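PDB 1ZYL: stress response kinase A from Escherichia coli, which phosphorylates itself and proteins on serine and threonine using ATP, and probably suppresses the effects of stress linked to reactive oxygen species. Local coordinates for residues A[131-136]-A[224-229]; A[74-79]-A[195-200]. All coordinates share one frame; numbering follows the deposited sequence.

Interaction 1: residues A[131-136]-A[224-229]; sequences RMHQTG and GPAVQD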
loop_
_atom_site.group_PDB
_atom_site.type_symbol
_atom_site.label_atom_id
_atom_site.label_comp_id
_atom_site.label_asym_id
_atom_site.label_seq_id
_atom_site.Cartn_x
_atom_site.Cartn_y
_atom_site.Cartn_z
ATOM N N ARG A 131 3.502 5.193 -17.320
ATOM C CA ARG A 131 4.936 5.299 -17.499
ATOM C C ARG A 131 5.617 4.582 -16.335
ATOM O O ARG A 131 6.732 4.073 -16.477
ATOM C CB ARG A 131 5.376 6.762 -17.545
ATOM C CG ARG A 131 6.875 6.916 -17.814
ATOM C CD ARG A 131 7.343 8.365 -17.770
ATOM N NE ARG A 131 6.844 9.151 -18.894
ATOM C CZ ARG A 131 7.116 10.438 -19.079
ATOM N NH1 ARG A 131 6.626 11.079 -20.130
ATOM N NH2 ARG A 131 7.874 11.090 -18.209
ATOM N N MET A 132 4.934 4.528 -15.191
ATOM C CA MET A 132 5.483 3.868 -14.013
ATOM C C MET A 132 5.595 2.388 -14.286
ATOM O O MET A 132 6.663 1.800 -14.130
ATOM C CB MET A 132 4.595 4.080 -12.788
ATOM C CG MET A 132 5.309 3.803 -11.465
ATOM S SD MET A 132 4.199 3.418 -10.096
ATOM C CE MET A 132 3.633 5.024 -9.662
ATOM N N HIS A 133 4.484 1.788 -14.700
ATOM C CA HIS A 133 4.457 0.359 -15.007
ATOM C C HIS A 133 5.351 0.024 -16.185
ATOM O O HIS A 133 5.766 -1.129 -16.342
ATOM C CB HIS A 133 3.031 -0.102 -15.288
ATOM C CG HIS A 133 2.155 -0.087 -14.079
ATOM N ND1 HIS A 133 0.917 -0.685 -14.049
ATOM C CD2 HIS A 133 2.343 0.451 -12.851
ATOM C CE1 HIS A 133 0.379 -0.519 -12.854
ATOM N NE2 HIS A 133 1.225 0.167 -12.108
ATOM N N GLN A 134 5.638 1.034 -17.009
ATOM C CA GLN A 134 6.516 0.860 -18.155
ATOM C C GLN A 134 7.890 0.530 -17.586
ATOM O O GLN A 134 8.572 -0.379 -18.064
ATOM C CB GLN A 134 6.595 2.146 -18.964
ATOM C CG GLN A 134 7.351 2.007 -20.274
ATOM C CD GLN A 134 7.486 3.325 -21.013
ATOM O OE1 GLN A 134 7.825 3.349 -22.190
ATOM N NE2 GLN A 134 7.233 4.426 -20.320
ATOM N N THR A 135 8.281 1.277 -16.553
ATOM C CA THR A 135 9.558 1.068 -15.869
ATOM C C THR A 135 9.433 -0.223 -15.089
ATOM O O THR A 135 10.186 -1.173 -15.287
ATOM C CB THR A 135 9.850 2.177 -14.839
ATOM O OG1 THR A 135 9.874 3.454 -15.489
ATOM C CG2 THR A 135 11.181 1.936 -14.165
ATOM N N GLY A 136 8.451 -0.236 -14.199
ATOM C CA GLY A 136 8.211 -1.393 -13.365
ATOM C C GLY A 136 8.237 -2.722 -14.083
ATOM O O GLY A 136 8.483 -3.749 -13.456
ATOM N N GLY A 224 2.907 -7.505 -8.744
ATOM C CA GLY A 224 1.517 -7.885 -8.916
ATOM C C GLY A 224 0.958 -7.474 -10.262
ATOM O O GLY A 224 1.708 -7.102 -11.164
ATOM N N PRO A 225 -0.367 -7.536 -10.431
ATOM C CA PRO A 225 -1.020 -7.162 -11.687
ATOM C C PRO A 225 -1.257 -5.660 -11.756
ATOM O O PRO A 225 -1.688 -5.038 -10.776
ATOM C CB PRO A 225 -2.318 -7.950 -11.637
ATOM C CG PRO A 225 -2.658 -7.879 -10.203
ATOM C CD PRO A 225 -1.337 -8.125 -9.494
ATOM N N ALA A 226 -0.980 -5.085 -12.923
ATOM C CA ALA A 226 -1.144 -3.655 -13.144
ATOM C C ALA A 226 -2.416 -3.113 -12.502
ATOM O O ALA A 226 -2.388 -2.044 -11.888
ATOM C CB ALA A 226 -1.128 -3.356 -14.631
ATOM N N VAL A 227 -3.523 -3.844 -12.626
ATOM C CA VAL A 227 -4.787 -3.404 -12.034
ATOM C C VAL A 227 -4.686 -2.958 -10.583
ATOM O O VAL A 227 -5.445 -2.084 -10.154
ATOM C CB VAL A 227 -5.870 -4.486 -12.076
ATOM C CG1 VAL A 227 -6.830 -4.196 -13.191
ATOM C CG2 VAL A 227 -5.248 -5.845 -12.246
ATOM N N GLN A 228 -3.762 -3.563 -9.836
ATOM C CA GLN A 228 -3.574 -3.243 -8.421
ATOM C C GLN A 228 -3.446 -1.752 -8.166
ATOM O O GLN A 228 -3.976 -1.247 -7.184
ATOM C CB GLN A 228 -2.325 -3.929 -7.876
ATOM C CG GLN A 228 -2.560 -4.758 -6.634
ATOM C CD GLN A 228 -3.290 -4.008 -5.542
ATOM O OE1 GLN A 228 -2.714 -3.174 -4.840
ATOM N NE2 GLN A 228 -4.574 -4.305 -5.392
ATOM N N ASP A 229 -2.734 -1.054 -9.049
ATOM C CA ASP A 229 -2.518 0.382 -8.906
ATOM C C ASP A 229 -3.611 1.192 -9.589
ATOM O O ASP A 229 -3.508 2.418 -9.692
ATOM C CB ASP A 229 -1.159 0.775 -9.498
ATOM C CG ASP A 229 0.013 0.206 -8.718
ATOM O OD1 ASP A 229 1.119 0.130 -9.290
ATOM O OD2 ASP A 229 -0.167 -0.155 -7.534
#
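A histidine-carboxylate hydrogen bond between His133 and Asp229 joins the last turns of helix 119-136 to the turn leading into helix 228-231, next to the catalytic loop of this kinase-like fold. His133 NE2 donates to Asp229 OD1 at 2.8 Å, with an N-H...O angle of 153°. The carboxylate oxygen is approached on its anti side and somewhat out of the carboxylate plane, while the acceptor itself is tilted a little from the imidazole plane. The two planes are 54° apart, and of the two carboxylate oxygens OD1 alone bonds to the ring. With CG of His133 beside the backbone N and anti to the carbonyl carbon (chi1 -69°), the ring leaves the helix toward the turn. The ring also touches Ala226: the methyl CB lies 3.4 Å from His133 ND1, and the carbonyl O of Ala226, at the edge near the ring plane, sits 3.3 Å from His133 CE1. At the other ring nitrogen, His133 ND1 is hydrogen-bonded to Tyr252 OH, so partners at both nitrogens limit rotation of the imidazole.

All three touching residues are buried. Asp229 OD2 takes a weak bond from Gly200 N. His199 and Gly200 immediately precede Asp201, the inferred proton acceptor, whose side chain is about 7 Å from that of Asp229. A buried aspartate following the inferred magnesium-binding Asp217 and gripping the catalytic-loop backbone is consistent with the conserved arrangement of protein kinases and their aminoglycoside-phosphotransferase-like relatives; here OD1 receives both His133 NE2 and His199 N.

Interaction 2: residues A[74-79]-A[195-200]; sequences ALQLVN and VLRLHG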
loop_
_atom_site.group_PDB
_atom_site.type_symbol
_atom_site.label_atom_id
_atom_site.label_comp_id
_atom_site.label_asym_id
_atom_site.label_seq_id
_atom_site.Cartn_x
_atom_site.Cartn_y
_atom_site.Cartn_z
ATOM N N ALA A 74 12.523 3.175 -7.004
ATOM C CA ALA A 74 12.273 4.608 -6.893
ATOM C C ALA A 74 13.298 5.411 -7.681
ATOM O O ALA A 74 12.946 6.315 -8.433
ATOM C CB ALA A 74 12.305 5.039 -5.437
ATOM N N LEU A 75 14.570 5.068 -7.508
ATOM C CA LEU A 75 15.647 5.771 -8.188
ATOM C C LEU A 75 15.533 5.629 -9.699
ATOM O O LEU A 75 15.681 6.609 -10.425
ATOM C CB LEU A 75 17.001 5.240 -7.721
ATOM C CG LEU A 75 18.131 6.271 -7.730
ATOM C CD1 LEU A 75 18.097 7.056 -6.416
ATOM C CD2 LEU A 75 19.478 5.571 -7.907
ATOM N N GLN A 76 15.274 4.412 -10.172
ATOM C CA GLN A 76 15.130 4.164 -11.605
ATOM C C GLN A 76 13.911 4.904 -12.143
ATOM O O GLN A 76 13.961 5.524 -13.206
ATOM C CB GLN A 76 14.987 2.663 -11.876
ATOM C CG GLN A 76 14.575 2.325 -13.305
ATOM C CD GLN A 76 14.740 0.850 -13.644
ATOM O OE1 GLN A 76 14.601 -0.023 -12.782
ATOM N NE2 GLN A 76 15.023 0.566 -14.909
ATOM N N LEU A 77 12.819 4.836 -11.394
ATOM C CA LEU A 77 11.579 5.496 -11.774
ATOM C C LEU A 77 11.819 6.995 -12.010
ATOM O O LEU A 77 11.227 7.598 -12.912
ATOM C CB LEU A 77 10.543 5.283 -10.667
ATOM C CG LEU A 77 9.107 4.922 -11.050
ATOM C CD1 LEU A 77 9.111 3.848 -12.115
ATOM C CD2 LEU A 77 8.351 4.442 -9.810
ATOM N N VAL A 78 12.684 7.594 -11.198
ATOM C CA VAL A 78 12.994 9.012 -11.340
ATOM C C VAL A 78 13.672 9.205 -12.692
ATOM O O VAL A 78 13.336 10.123 -13.441
ATOM C CB VAL A 78 13.952 9.496 -10.224
ATOM C CG1 VAL A 78 14.166 10.986 -10.321
ATOM C CG2 VAL A 78 13.387 9.152 -8.875
ATOM N N ASN A 79 14.623 8.327 -12.995
ATOM C CA ASN A 79 15.352 8.371 -14.260
ATOM C C ASN A 79 14.421 8.442 -15.473
ATOM O O ASN A 79 14.657 9.220 -16.395
ATOM C CB ASN A 79 16.246 7.135 -14.406
ATOM C CG ASN A 79 17.726 7.470 -14.371
ATOM O OD1 ASN A 79 18.336 7.562 -13.299
ATOM N ND2 ASN A 79 18.312 7.666 -15.552
ATOM N N VAL A 195 3.014 -9.798 -14.489
ATOM C CA VAL A 195 3.460 -9.308 -13.194
ATOM C C VAL A 195 4.547 -8.266 -13.394
ATOM O O VAL A 195 5.385 -8.398 -14.290
ATOM C CB VAL A 195 4.011 -10.464 -12.302
ATOM C CG1 VAL A 195 3.306 -11.760 -12.633
ATOM C CG2 VAL A 195 5.506 -10.611 -12.474
ATOM N N LEU A 196 4.530 -7.230 -12.562
ATOM C CA LEU A 196 5.530 -6.176 -12.648
ATOM C C LEU A 196 5.630 -5.452 -11.319
ATOM O O LEU A 196 4.803 -5.652 -10.436
ATOM C CB LEU A 196 5.156 -5.167 -13.734
ATOM C CG LEU A 196 3.814 -4.493 -13.449
ATOM C CD1 LEU A 196 3.681 -3.171 -14.208
ATOM C CD2 LEU A 196 2.709 -5.469 -13.801
ATOM N N ARG A 197 6.650 -4.613 -11.187
ATOM C CA ARG A 197 6.862 -3.837 -9.978
ATOM C C ARG A 197 5.745 -2.812 -9.910
ATOM O O ARG A 197 5.599 -2.010 -10.829
ATOM C CB ARG A 197 8.219 -3.128 -10.030
ATOM C CG ARG A 197 9.378 -3.977 -9.561
ATOM C CD ARG A 197 10.552 -3.934 -10.530
ATOM N NE ARG A 197 11.304 -2.686 -10.548
ATOM C CZ ARG A 197 12.068 -2.310 -11.569
ATOM N NH1 ARG A 197 12.736 -1.170 -11.542
ATOM N NH2 ARG A 197 12.147 -3.078 -12.640
ATOM N N LEU A 198 4.970 -2.842 -8.823
ATOM C CA LEU A 198 3.841 -1.932 -8.626
ATOM C C LEU A 198 4.074 -0.952 -7.502
ATOM O O LEU A 198 4.968 -1.134 -6.680
ATOM C CB LEU A 198 2.591 -2.717 -8.264
ATOM C CG LEU A 198 2.151 -3.805 -9.224
ATOM C CD1 LEU A 198 1.140 -4.708 -8.532
ATOM C CD2 LEU A 198 1.587 -3.153 -10.487
ATOM N N HIS A 199 3.250 0.091 -7.466
ATOM C CA HIS A 199 3.330 1.063 -6.391
ATOM C C HIS A 199 2.821 0.297 -5.177
ATOM O O HIS A 199 3.170 0.606 -4.046
ATOM C CB HIS A 199 2.417 2.257 -6.648
ATOM C CG HIS A 199 2.303 3.176 -5.474
ATOM N ND1 HIS A 199 3.249 4.134 -5.182
ATOM C CD2 HIS A 199 1.389 3.234 -4.476
ATOM C CE1 HIS A 199 2.924 4.741 -4.054
ATOM N NE2 HIS A 199 1.800 4.212 -3.605
ATOM N N GLY A 200 1.969 -0.692 -5.439
ATOM C CA GLY A 200 1.437 -1.547 -4.393
ATOM C C GLY A 200 0.346 -1.028 -3.486
ATOM O O GLY A 200 -0.409 -1.822 -2.938
#
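Gln76, near the end of helix 64-79, and Arg197, on the short strand 196-197, meet through the ends of two long side chains. Their one cross-segment hydrogen bond runs from Arg197 NH1 to Gln76 OE1, modelled at 2.5 Å with an N-H...O angle of 144°; at 2.8 Å resolution, the shortness of this distance is no evidence of unusual strength. Gln76 reaches the strand by being stretched out: CG lies anti to the backbone N (chi1 169°), and the chain stays extended beyond it, presenting the carbonyl oxygen. Arg197 is folded instead, with CG beside its backbone N and further bends about chi2 and chi3 before the guanidinium.

The side chains cross at about a right angle, and the amide and guanidinium planes are 35° apart. Gln76 OE1 lies at the guanidinium edge, so the acceptor is well placed near that plane, though the bond is bent. The glutamine is met less regularly: NH1 comes from well above the amide carbonyl plane and does not lie on a lone pair. Gln76 CD is 3.5 Å from Arg197 NH1, and no other side chains touch between the two segments, which together bury just 72 Å².

Arg197 NH2 bonds to the carbonyl O of Gln139, and the Arg197 side chain also touches Phe141. Gln76 rests against Thr135 and Lys138. The guanidinium is therefore shared between two neutral carbonyl acceptors, which implies a hydrogen-bonded polar link from helix to strand, to which attraction between the arginine charge and the carbonyl dipoles probably adds, with no salt bridge across this contact.

In the fold
Interaction 1 includes the end of helix 119-136, and Gln76 of interaction 2 packs on Thr135 of the same end; the centres lie 8 Å apart. Interaction 1 is fully buried, beside the catalytic loop, and pairs an imidazole with a carboxylate. Interaction 2 is partly buried, away from the annotated sites, and sets a guanidinium on a neutral amide oxygen. Segment 195-200 serves both, through Arg197 and the amides bound by Asp229, while Leu77 CD1 packs 3.3 Å from Thr135 CB, setting helix 64-79 against helix 119-136. Gly136 and Gly224 form backbone hydrogen bonds with Arg197 and Leu196 respectively, placing strand 196-197 between these two glycines, one at the edge of each segment of interaction 1.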